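Local coordinates for protein kojibiose phosphorylase (Gut metagenome, PDB 6W0P) that belongs to glycosyl hydrolase family 65, with an N-terminal beta-sandwich domain, a helical central catalytic domain and a small C-terminal domain, at residues M156-S161 with N242-I247; T165-E170 with Y235-E240. One frame throughout, in Å; residues are numbered along the deposited sequence.

How the interactions relate
Two layers of a beta-sandwich, each represented by one antiparallel strand pair, illustrate how a sandwich core is assembled. Interaction 1 (156-161 with 242-247) belongs to one sheet and interaction 2 (165-170 with 235-240) to the facing one; their centres lie about 10 Å apart. Strand 152-161 leads directly into strand 165-174 of the facing sheet, and strand 230-239 leads back into strand 245-256; along the chain interaction 2 is nested inside the loop that interaction 1 closes. Between the layers, Ile247 CD1 meets Tyr235 CZ at 3.7 Å, Ile247 CG2 meets Leu169 CD2 at 3.7 Å, and Phe159 CB meets Leu239 CD2 at 3.8 Å. Both contacts lie within the N-terminal domain.

Interaction 1 of 2, residues M156-S161 with N242-I247; sequences MISFES and NKEKTI
Lys245 O accepts the hydrogen bond of Phe159 N at 2.8 Å, the donor tilted 20° from the carbonyl plane, and has a weaker C-H contact from Ser158 CA at 3.1 Å. This antiparallel pair belongs to the larger sheet of the family 65 N-terminal beta-sandwich. Phe159 and Lys245 exchange two backbone bonds, as do Ile157 and Ile247, while the non-hydrogen-bonded pair Ser158-Thr246 between them draws in tightly, with Thr246 CG2 only 3.4 Å from Ser158 CB. The Phe159 side chain is on the inner face, packed on Ile167 and Leu169 of the facing sheet; its CG, anti to the carbonyl carbon (chi1 -62°), stands beside the backbone N, and the CD2 edge of the ring lies near Lys245 O. Nearer the start of 242-247, Asn242 N donates to Ser161 O at 2.8 Å, and a water joins Ser161 N to Lys243 O. On the outer face Glu160 and Glu244 cross at about a right angle. Their like charges probably repel, but one water eases the approach, donating to Glu160 OE1 and Glu244 OE2 at 2.7 Å each.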
# COMPACT_ATOMS: atom_id res chain seq x y z
N MET A 156 -40.16 8.50 -25.53
CA MET A 156 -41.18 8.29 -26.56
C MET A 156 -40.73 7.09 -27.38
O MET A 156 -39.55 7.01 -27.73
CB MET A 156 -41.35 9.52 -27.45
CG MET A 156 -42.53 9.43 -28.39
SD MET A 156 -42.87 10.97 -29.27
CE MET A 156 -41.36 11.23 -30.23
N ILE A 157 -41.67 6.17 -27.60
CA ILE A 157 -41.48 4.91 -28.37
C ILE A 157 -42.57 4.87 -29.45
O ILE A 157 -43.77 4.92 -29.09
CB ILE A 157 -41.54 3.68 -27.45
CG1 ILE A 157 -40.62 3.83 -26.23
CG2 ILE A 157 -41.23 2.43 -28.23
CD1 ILE A 157 -40.94 2.89 -25.10
N SER A 158 -42.15 4.80 -30.71
CA SER A 158 -43.04 4.60 -31.88
C SER A 158 -42.71 3.28 -32.60
O SER A 158 -41.53 2.89 -32.67
CB SER A 158 -42.93 5.76 -32.80
OG SER A 158 -41.82 5.58 -33.65
N PHE A 159 -43.75 2.64 -33.13
CA PHE A 159 -43.69 1.36 -33.87
C PHE A 159 -44.32 1.59 -35.24
O PHE A 159 -45.39 2.22 -35.31
CB PHE A 159 -44.44 0.28 -33.08
CG PHE A 159 -43.89 -0.05 -31.71
CD1 PHE A 159 -42.92 -1.01 -31.54
CD2 PHE A 159 -44.39 0.58 -30.58
CE1 PHE A 159 -42.43 -1.33 -30.29
CE2 PHE A 159 -43.89 0.27 -29.33
CZ PHE A 159 -42.92 -0.69 -29.18
N GLU A 160 -43.67 1.16 -36.32
CA GLU A 160 -44.32 1.18 -37.66
C GLU A 160 -44.03 -0.15 -38.35
O GLU A 160 -42.89 -0.34 -38.82
CB GLU A 160 -43.87 2.36 -38.51
CG GLU A 160 -44.64 2.43 -39.83
CD GLU A 160 -44.52 3.74 -40.60
OE1 GLU A 160 -44.06 4.75 -40.00
OE2 GLU A 160 -44.86 3.75 -41.81
N SER A 161 -45.06 -1.02 -38.42
CA SER A 161 -45.00 -2.36 -39.06
C SER A 161 -45.40 -2.25 -40.53
O SER A 161 -46.34 -1.49 -40.83
CB SER A 161 -45.90 -3.33 -38.34
OG SER A 161 -45.61 -4.66 -38.76
N ASN A 242 -48.23 0.24 -41.92
CA ASN A 242 -47.90 1.60 -42.43
C ASN A 242 -48.49 2.70 -41.53
O ASN A 242 -48.51 3.85 -41.98
CB ASN A 242 -48.36 1.73 -43.88
CG ASN A 242 -47.93 0.56 -44.75
OD1 ASN A 242 -46.77 0.18 -44.72
ND2 ASN A 242 -48.87 -0.02 -45.49
N LYS A 243 -48.93 2.41 -40.31
CA LYS A 243 -49.51 3.43 -39.38
C LYS A 243 -48.69 3.47 -38.08
O LYS A 243 -48.65 2.47 -37.36
CB LYS A 243 -50.97 3.14 -39.04
CG LYS A 243 -51.69 4.28 -38.34
CD LYS A 243 -53.09 3.92 -37.85
CE LYS A 243 -53.76 5.07 -37.10
NZ LYS A 243 -55.23 4.87 -37.01
N GLU A 244 -48.08 4.60 -37.79
CA GLU A 244 -47.15 4.72 -36.64
C GLU A 244 -47.99 4.71 -35.36
O GLU A 244 -49.00 5.40 -35.32
CB GLU A 244 -46.29 5.96 -36.80
CG GLU A 244 -45.37 6.17 -35.64
CD GLU A 244 -44.61 7.47 -35.76
OE1 GLU A 244 -44.89 8.36 -34.95
OE2 GLU A 244 -43.78 7.57 -36.68
N LYS A 245 -47.59 3.90 -34.38
CA LYS A 245 -48.19 3.84 -33.03
C LYS A 245 -47.13 4.33 -32.05
O LYS A 245 -46.05 3.72 -32.02
CB LYS A 245 -48.64 2.40 -32.74
CG LYS A 245 -49.21 2.16 -31.36
CD LYS A 245 -50.61 2.73 -31.21
CE LYS A 245 -51.12 2.67 -29.78
NZ LYS A 245 -51.94 3.87 -29.44
N THR A 246 -47.40 5.41 -31.32
CA THR A 246 -46.42 6.05 -30.41
C THR A 246 -47.01 6.00 -29.01
O THR A 246 -48.19 6.13 -28.91
CB THR A 246 -46.08 7.50 -30.76
OG1 THR A 246 -47.19 8.35 -30.48
CG2 THR A 246 -45.71 7.71 -32.21
N ILE A 247 -46.16 5.89 -28.00
CA ILE A 247 -46.50 6.10 -26.57
C ILE A 247 -45.42 7.02 -25.98
O ILE A 247 -44.25 6.91 -26.40
CB ILE A 247 -46.61 4.74 -25.85
CG1 ILE A 247 -47.00 4.89 -24.38
CG2 ILE A 247 -45.34 3.92 -26.00
CD1 ILE A 247 -47.35 3.56 -23.72
O HOH W 1 -42.51 5.50 -37.90
O HOH W 2 -47.50 -0.22 -37.56

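Interaction 2 of 2, residues T165-E170 with Y235-E240; sequences TDIKLE and YELTLE
Leu169 and Tyr235 set the backbone pattern: Tyr235 N donates to Leu169 O at 2.7 Å, and Leu169 N returns a bond to Tyr235 O. Ile167 with Leu237 and Thr165 with Leu239 repeat the exchange, the last pair unevenly, since Leu239 N lies 2.7 Å from Thr165 O whereas Thr165 N is 3.2 Å from Leu239 O. In the pairs between, C-H groups supplement these bonds, Asp166 CA facing Leu237 O and Lys168 CA facing Tyr235 O.

Apolar contacts occupy the face that looks into the beta-sandwich. Ile167 CG2 meets Leu239 CD1 at 3.8 Å, the two side chains crossing at about a right angle; CG1 of Ile167, held between the backbone N and the carbonyl carbon (chi1 74°), turns instead to Leu237 CB at 4.0 Å. Leu237 and Leu239 also touch Lys245 of the opposing sheet. The Tyr235 ring presents an edge to Leu169 O, while its hydroxyl is hydrogen-bonded to Thr217.

Polar and charged groups gather on the other face. Thr238 OG1 donates to Asp166 OD1 at 3.0 Å from above the carboxylate, 55° out of its plane, the two side chains lying side by side and pointing the same way. Glu236 folds its carboxylate over the aliphatic part of Lys168, OE2 standing 3.8 Å from Lys168 CG. The ammonium group goes instead to its own strand, where Lys168 NZ forms a 2.6 Å salt bridge with Glu170 OE2, approaching that oxygen on its anti side, 17° out of the carboxylate plane.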
# COMPACT_ATOMS: atom_id res chain seq x y z
N THR A 165 -49.79 -6.74 -37.44
CA THR A 165 -49.26 -7.69 -36.43
C THR A 165 -49.51 -7.14 -35.02
O THR A 165 -49.87 -5.94 -34.87
CB THR A 165 -47.76 -7.96 -36.65
OG1 THR A 165 -47.39 -9.03 -35.77
CG2 THR A 165 -46.88 -6.75 -36.37
N ASP A 166 -49.28 -7.99 -34.03
CA ASP A 166 -49.46 -7.71 -32.59
C ASP A 166 -48.06 -7.71 -31.96
O ASP A 166 -47.23 -8.57 -32.32
CB ASP A 166 -50.34 -8.76 -31.91
CG ASP A 166 -51.83 -8.65 -32.21
OD1 ASP A 166 -52.24 -7.68 -32.89
OD2 ASP A 166 -52.58 -9.56 -31.77
N ILE A 167 -47.81 -6.78 -31.04
CA ILE A 167 -46.56 -6.79 -30.23
C ILE A 167 -46.94 -6.55 -28.78
O ILE A 167 -48.03 -6.00 -28.54
CB ILE A 167 -45.56 -5.73 -30.72
CG1 ILE A 167 -46.00 -4.32 -30.33
CG2 ILE A 167 -45.34 -5.86 -32.22
CD1 ILE A 167 -44.94 -3.27 -30.58
N LYS A 168 -46.04 -6.92 -27.88
CA LYS A 168 -46.14 -6.58 -26.45
C LYS A 168 -45.05 -5.58 -26.11
O LYS A 168 -43.91 -5.79 -26.52
CB LYS A 168 -46.01 -7.84 -25.60
CG LYS A 168 -46.57 -7.67 -24.20
CD LYS A 168 -45.87 -8.48 -23.14
CE LYS A 168 -46.37 -8.09 -21.76
NZ LYS A 168 -46.00 -9.11 -20.75
N LEU A 169 -45.40 -4.52 -25.39
CA LEU A 169 -44.44 -3.52 -24.86
C LEU A 169 -44.59 -3.50 -23.35
O LEU A 169 -45.75 -3.42 -22.89
CB LEU A 169 -44.75 -2.16 -25.48
CG LEU A 169 -44.03 -0.96 -24.88
CD1 LEU A 169 -42.53 -1.00 -25.15
CD2 LEU A 169 -44.63 0.31 -25.43
N GLU A 170 -43.47 -3.65 -22.63
CA GLU A 170 -43.38 -3.49 -21.16
C GLU A 170 -42.53 -2.24 -20.87
O GLU A 170 -41.42 -2.17 -21.38
CB GLU A 170 -42.75 -4.72 -20.51
CG GLU A 170 -43.52 -6.02 -20.77
CD GLU A 170 -42.91 -7.28 -20.16
OE1 GLU A 170 -41.83 -7.19 -19.54
OE2 GLU A 170 -43.51 -8.35 -20.31
N TYR A 235 -48.39 -3.27 -22.20
CA TYR A 235 -49.20 -2.79 -23.35
C TYR A 235 -49.27 -3.92 -24.38
O TYR A 235 -48.23 -4.48 -24.75
CB TYR A 235 -48.67 -1.46 -23.91
CG TYR A 235 -48.59 -0.38 -22.86
CD1 TYR A 235 -49.68 0.42 -22.57
CD2 TYR A 235 -47.43 -0.18 -22.12
CE1 TYR A 235 -49.63 1.39 -21.58
CE2 TYR A 235 -47.36 0.78 -21.13
CZ TYR A 235 -48.47 1.56 -20.85
OH TYR A 235 -48.41 2.50 -19.87
N GLU A 236 -50.50 -4.29 -24.73
CA GLU A 236 -50.82 -5.29 -25.78
C GLU A 236 -51.23 -4.47 -27.00
O GLU A 236 -52.36 -4.00 -27.02
CB GLU A 236 -51.95 -6.23 -25.37
CG GLU A 236 -51.73 -6.96 -24.05
CD GLU A 236 -50.62 -7.99 -24.05
OE1 GLU A 236 -50.15 -8.35 -22.94
OE2 GLU A 236 -50.21 -8.42 -25.16
N LEU A 237 -50.30 -4.23 -27.91
CA LEU A 237 -50.55 -3.31 -29.04
C LEU A 237 -50.81 -4.13 -30.31
O LEU A 237 -50.06 -5.10 -30.56
CB LEU A 237 -49.36 -2.37 -29.21
CG LEU A 237 -48.99 -1.56 -27.97
CD1 LEU A 237 -47.69 -0.82 -28.17
CD2 LEU A 237 -50.11 -0.61 -27.57
N THR A 238 -51.81 -3.70 -31.07
CA THR A 238 -52.06 -4.13 -32.45
C THR A 238 -51.53 -3.03 -33.37
O THR A 238 -52.00 -1.90 -33.27
CB THR A 238 -53.55 -4.46 -32.65
OG1 THR A 238 -53.77 -5.44 -31.63
CG2 THR A 238 -53.88 -5.00 -34.03
N LEU A 239 -50.55 -3.37 -34.19
CA LEU A 239 -49.97 -2.44 -35.18
C LEU A 239 -50.74 -2.62 -36.49
O LEU A 239 -50.88 -3.76 -36.94
CB LEU A 239 -48.48 -2.75 -35.37
CG LEU A 239 -47.61 -2.71 -34.12
CD1 LEU A 239 -46.15 -2.90 -34.49
CD2 LEU A 239 -47.80 -1.41 -33.35
N GLU A 240 -51.22 -1.52 -37.06
CA GLU A 240 -51.81 -1.46 -38.41
C GLU A 240 -50.67 -1.13 -39.38
O GLU A 240 -49.91 -0.15 -39.09
CB GLU A 240 -52.90 -0.40 -38.51
CG GLU A 240 -53.95 -0.50 -37.41
CD GLU A 240 -55.09 0.51 -37.53
OE1 GLU A 240 -55.26 1.09 -38.63
OE2 GLU A 240 -55.80 0.70 -36.51